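Local structure of transcriptional regulator (Thermus thermophilus, 2H0A) at residues A10-F13 with Y14-L17; A240-L243 with L244-M248. The protein probably acts as a transcriptional repressor of the CcpA (LacI/GalR) type, with a periplasmic-binding-protein-like core expected to sense a small effector molecule. All blocks are in the same frame, centred on the assembly; numbering follows the deposited sequence.

Contact 1: residues A10-F13 with Y14-L17; sequences ATEF and YRRL
Phe13 and Tyr14 meet in a T-shaped pair at the start of helix 12-25, ring centroids 5.1 Å apart and planes at 89°. Followed outward from the backbone, Phe13 first sets its CB against the backbone N of Tyr14, and CG stands anti to the residue's own N (chi1 178°). That torsion carries the ring out beside Tyr14. CD2 of Phe13 is the atom pressed on the tyrosine face, offset toward the rim and 3.7 Å from Tyr14 CZ. Beyond it, CE2 of Phe13 reaches CD2 of Leu17 at 4.4 Å, a looser apolar contact one turn on. Phenylalanine suits this place because its ring can turn an edge to the face of Tyr14 and still touch Leu17. Tyrosine suits the next because it offers a face while its OH bonds to Ser63.

The helix follows strand 2-6 in a beta-alpha-beta unit, and Thr11 is its N-cap. Thr11 O accepts from two first-turn amides: Arg15 N lies in the carbonyl plane, whereas Tyr14 N sits above it. Glu12, an acidic residue suited to a helix N-terminus, bends at chi2 (71°), which brings its carboxylate alongside Arg15. Arg15 grips the carboxylate side-on in a salt bridge: its NE bonds OE1 of Glu12 at 2.7 Å, and its NH2 takes OE2 of the same residue. Arg15 NH1 turns to Glu19. Arg16 lays its aliphatic part across Glu12, CD against Glu12 CG at 3.9 Å, and sends its guanidinium to Glu234, His218 and the carbonyls of Asp216 and Gln231.

Contact 2: residues A240-L243 with L244-M248; sequences AAQL and LLERM
Glu246 comes back one turn of helix 233-248 to lie across Gln242 at about a right angle, its OE2 3.2 Å from Gln242 CG. CG of Glu246 is anti to its carbonyl carbon (chi1 -80°), and the extended chain beyond it carries OE1 to within 3.9 Å of Leu243 CD2. Beneath these side chains, the amides of Leu244, Leu245, Glu246 and Arg247 bond to the carbonyls four residues earlier. Glu246 N to Gln242 O is the straightest, 2.9 Å with an N-H...O angle of 172°.

Arg256 is the second shell: it forms a salt bridge with Glu246 OE1 and also bonds Leu243 O, which therefore serves both Arg256 and Arg247 N. Replacing Glu246 by an alanine takes away the carboxylate, which would probably leave Arg256 without this mate and open a gap beside Gln242 CG.

Glu246 and Arg247 point their charged ends to Arg256 and Asp92, while the alanines and leucines suit the buried faces. Ala241 lets helix 12-25 come close, touching Ile21, Val24 and Leu25, and Leu245 also meets Leu25. Leu243 and Leu244 pack on Val82 of strand 81-84, while Ala240 and Leu243 reach Val94 of strand 92-96.

Overall arrangement
Contact 1 comes early in the chain and contact 2 near its end, on helices 12-25 and 233-248; their centres lie about 20 Å apart and their nearest atoms about 7 Å apart, without touching. The two helices nevertheless pack on each other. Contact 1 forms the start of the first helix, where Val233, at the start of the second, meets Phe13, Arg16 and Leu17. Contact 2 lies at the far end of the second helix, beside the later turns of helix 12-25. A late helix thus returns to the half of the fold built from the early strands, consistent with the chain crossings between lobes in periplasmic-binding-protein-like folds.

Contact 1: residues A10-F13 with Y14-L17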
loop_
_atom_site.group_PDB
_atom_site.type_symbol
_atom_site.label_atom_id
_atom_site.label_comp_id
_atom_site.label_asym_id
_atom_site.label_seq_id
_atom_site.Cartn_x
_atom_site.Cartn_y
_atom_site.Cartn_z
ATOM N N ALA A 10 0.546 4.729 -6.198
ATOM C CA ALA A 10 1.479 5.697 -5.625
ATOM C C ALA A 10 2.733 4.937 -5.193
ATOM O O ALA A 10 3.076 4.882 -4.014
ATOM C CB ALA A 10 0.855 6.417 -4.434
ATOM N N THR A 11 3.400 4.341 -6.177
ATOM C CA THR A 11 4.626 3.580 -5.971
ATOM C C THR A 11 5.754 4.349 -6.643
ATOM O O THR A 11 5.502 5.329 -7.338
ATOM C CB THR A 11 4.518 2.196 -6.616
ATOM O OG1 THR A 11 4.043 2.335 -7.960
ATOM C CG2 THR A 11 3.556 1.322 -5.835
ATOM N N GLU A 12 6.994 3.918 -6.443
ATOM C CA GLU A 12 8.125 4.610 -7.050
ATOM C C GLU A 12 8.055 4.543 -8.578
ATOM O O GLU A 12 8.590 5.403 -9.274
ATOM C CB GLU A 12 9.441 4.001 -6.558
ATOM C CG GLU A 12 10.678 4.537 -7.260
ATOM C CD GLU A 12 10.998 5.975 -6.891
ATOM O OE1 GLU A 12 10.056 6.744 -6.607
ATOM O OE2 GLU A 12 12.196 6.340 -6.900
ATOM N N PHE A 13 7.375 3.519 -9.088
ATOM C CA PHE A 13 7.234 3.319 -10.524
ATOM C C PHE A 13 6.430 4.441 -11.149
ATOM O O PHE A 13 6.662 4.827 -12.298
ATOM C CB PHE A 13 6.547 1.981 -10.801
ATOM C CG PHE A 13 6.302 1.706 -12.264
ATOM C CD1 PHE A 13 7.342 1.321 -13.101
ATOM C CD2 PHE A 13 5.020 1.820 -12.803
ATOM C CE1 PHE A 13 7.106 1.050 -14.450
ATOM C CE2 PHE A 13 4.783 1.547 -14.151
ATOM C CZ PHE A 13 5.828 1.164 -14.972
ATOM N N TYR A 14 5.476 4.967 -10.396
ATOM C CA TYR A 14 4.657 6.042 -10.910
ATOM C C TYR A 14 5.328 7.376 -10.676
ATOM O O TYR A 14 5.102 8.324 -11.422
ATOM C CB TYR A 14 3.266 5.977 -10.286
ATOM C CG TYR A 14 2.573 4.702 -10.686
ATOM C CD1 TYR A 14 2.087 4.533 -11.985
ATOM C CD2 TYR A 14 2.543 3.607 -9.825
ATOM C CE1 TYR A 14 1.605 3.304 -12.420
ATOM C CE2 TYR A 14 2.065 2.371 -10.247
ATOM C CZ TYR A 14 1.602 2.224 -11.549
ATOM O OH TYR A 14 1.180 0.984 -11.980
ATOM N N ARG A 15 6.174 7.462 -9.658
ATOM C CA ARG A 15 6.852 8.725 -9.424
ATOM C C ARG A 15 7.765 8.949 -10.618
ATOM O O ARG A 15 7.748 10.016 -11.229
ATOM C CB ARG A 15 7.689 8.699 -8.141
ATOM C CG ARG A 15 8.321 10.053 -7.832
ATOM C CD ARG A 15 9.425 9.988 -6.785
ATOM N NE ARG A 15 10.629 9.323 -7.278
ATOM C CZ ARG A 15 11.371 9.763 -8.290
ATOM N NH1 ARG A 15 11.044 10.877 -8.931
ATOM N NH2 ARG A 15 12.440 9.082 -8.670
ATOM N N ARG A 16 8.549 7.925 -10.954
ATOM C CA ARG A 16 9.484 7.997 -12.078
ATOM C C ARG A 16 8.773 8.196 -13.405
ATOM O O ARG A 16 9.284 8.877 -14.289
ATOM C CB ARG A 16 10.321 6.723 -12.164
ATOM C CG ARG A 16 11.120 6.406 -10.918
ATOM C CD ARG A 16 11.709 5.012 -11.029
ATOM N NE ARG A 16 12.615 4.907 -12.167
ATOM C CZ ARG A 16 13.075 3.762 -12.661
ATOM N NH1 ARG A 16 12.717 2.608 -12.114
ATOM N NH2 ARG A 16 13.890 3.777 -13.705
ATOM N N LEU A 17 7.596 7.593 -13.534
ATOM C CA LEU A 17 6.805 7.676 -14.755
ATOM C C LEU A 17 6.375 9.109 -15.016
ATOM O O LEU A 17 6.484 9.605 -16.134
ATOM C CB LEU A 17 5.572 6.781 -14.639
ATOM C CG LEU A 17 4.978 6.274 -15.953
ATOM C CD1 LEU A 17 5.978 5.338 -16.622
ATOM C CD2 LEU A 17 3.678 5.540 -15.692
#

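Contact 2: residues A240-L243 with L244-M248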
loop_
_atom_site.group_PDB
_atom_site.type_symbol
_atom_site.label_atom_id
_atom_site.label_comp_id
_atom_site.label_asym_id
_atom_site.label_seq_id
_atom_site.Cartn_x
_atom_site.Cartn_y
_atom_site.Cartn_z
ATOM N N ALA A 240 5.671 8.593 -23.758
ATOM C CA ALA A 240 4.217 8.655 -23.670
ATOM C C ALA A 240 3.755 10.102 -23.845
ATOM O O ALA A 240 2.755 10.376 -24.503
ATOM C CB ALA A 240 3.768 8.135 -22.328
ATOM N N ALA A 241 4.493 11.029 -23.246
ATOM C CA ALA A 241 4.158 12.438 -23.351
ATOM C C ALA A 241 4.307 12.942 -24.794
ATOM O O ALA A 241 3.396 13.576 -25.332
ATOM C CB ALA A 241 5.046 13.258 -22.409
ATOM N N GLN A 242 5.448 12.650 -25.420
ATOM C CA GLN A 242 5.710 13.086 -26.791
ATOM C C GLN A 242 4.635 12.648 -27.771
ATOM O O GLN A 242 4.172 13.446 -28.578
ATOM C CB GLN A 242 7.068 12.571 -27.271
ATOM C CG GLN A 242 7.393 12.943 -28.723
ATOM C CD GLN A 242 7.604 14.444 -28.951
ATOM O OE1 GLN A 242 7.454 14.933 -30.076
ATOM N NE2 GLN A 242 7.967 15.171 -27.895
ATOM N N LEU A 243 4.247 11.380 -27.707
ATOM C CA LEU A 243 3.214 10.855 -28.593
ATOM C C LEU A 243 1.951 11.662 -28.402
ATOM O O LEU A 243 1.301 12.045 -29.371
ATOM C CB LEU A 243 2.915 9.384 -28.283
ATOM C CG LEU A 243 3.973 8.327 -28.614
ATOM C CD1 LEU A 243 3.615 7.025 -27.937
ATOM C CD2 LEU A 243 4.067 8.138 -30.113
ATOM N N LEU A 244 1.614 11.920 -27.140
ATOM C CA LEU A 244 0.421 12.683 -26.795
ATOM C C LEU A 244 0.445 14.050 -27.464
ATOM O O LEU A 244 -0.547 14.467 -28.063
ATOM C CB LEU A 244 0.325 12.856 -25.281
ATOM C CG LEU A 244 -0.961 13.503 -24.771
ATOM C CD1 LEU A 244 -2.143 12.609 -25.085
ATOM C CD2 LEU A 244 -0.853 13.735 -23.282
ATOM N N LEU A 245 1.579 14.738 -27.343
ATOM C CA LEU A 245 1.778 16.057 -27.935
ATOM C C LEU A 245 1.542 16.001 -29.425
ATOM O O LEU A 245 0.792 16.806 -29.983
ATOM C CB LEU A 245 3.203 16.544 -27.710
ATOM C CG LEU A 245 3.555 17.259 -26.410
ATOM C CD1 LEU A 245 5.029 17.634 -26.451
ATOM C CD2 LEU A 245 2.689 18.510 -26.250
ATOM N N GLU A 246 2.211 15.052 -30.071
ATOM C CA GLU A 246 2.081 14.886 -31.509
ATOM C C GLU A 246 0.606 14.800 -31.848
ATOM O O GLU A 246 0.133 15.440 -32.779
ATOM C CB GLU A 246 2.815 13.621 -31.960
ATOM C CG GLU A 246 4.319 13.808 -32.102
ATOM C CD GLU A 246 5.097 12.507 -31.984
ATOM O OE1 GLU A 246 4.515 11.426 -32.204
ATOM O OE2 GLU A 246 6.304 12.568 -31.674
ATOM N N ARG A 247 -0.122 14.022 -31.062
ATOM C CA ARG A 247 -1.541 13.851 -31.285
ATOM C C ARG A 247 -2.322 15.125 -30.934
ATOM O O ARG A 247 -3.232 15.524 -31.663
ATOM C CB ARG A 247 -2.048 12.669 -30.460
ATOM C CG ARG A 247 -2.894 11.702 -31.259
ATOM C CD ARG A 247 -2.102 10.517 -31.796
ATOM N NE ARG A 247 -2.681 10.031 -33.047
ATOM C CZ ARG A 247 -2.606 8.780 -33.487
ATOM N NH1 ARG A 247 -1.980 7.849 -32.790
ATOM N NH2 ARG A 247 -3.165 8.459 -34.639
ATOM N N MET A 248 -1.966 15.764 -29.823
ATOM C CA MET A 248 -2.656 16.983 -29.418
ATOM C C MET A 248 -2.377 18.095 -30.415
ATOM O O MET A 248 -3.151 19.044 -30.533
ATOM C CB MET A 248 -2.228 17.428 -28.010
ATOM C CG MET A 248 -2.714 16.516 -26.878
ATOM S SD MET A 248 -2.558 17.224 -25.213
ATOM C CE MET A 248 -0.813 17.598 -25.126
#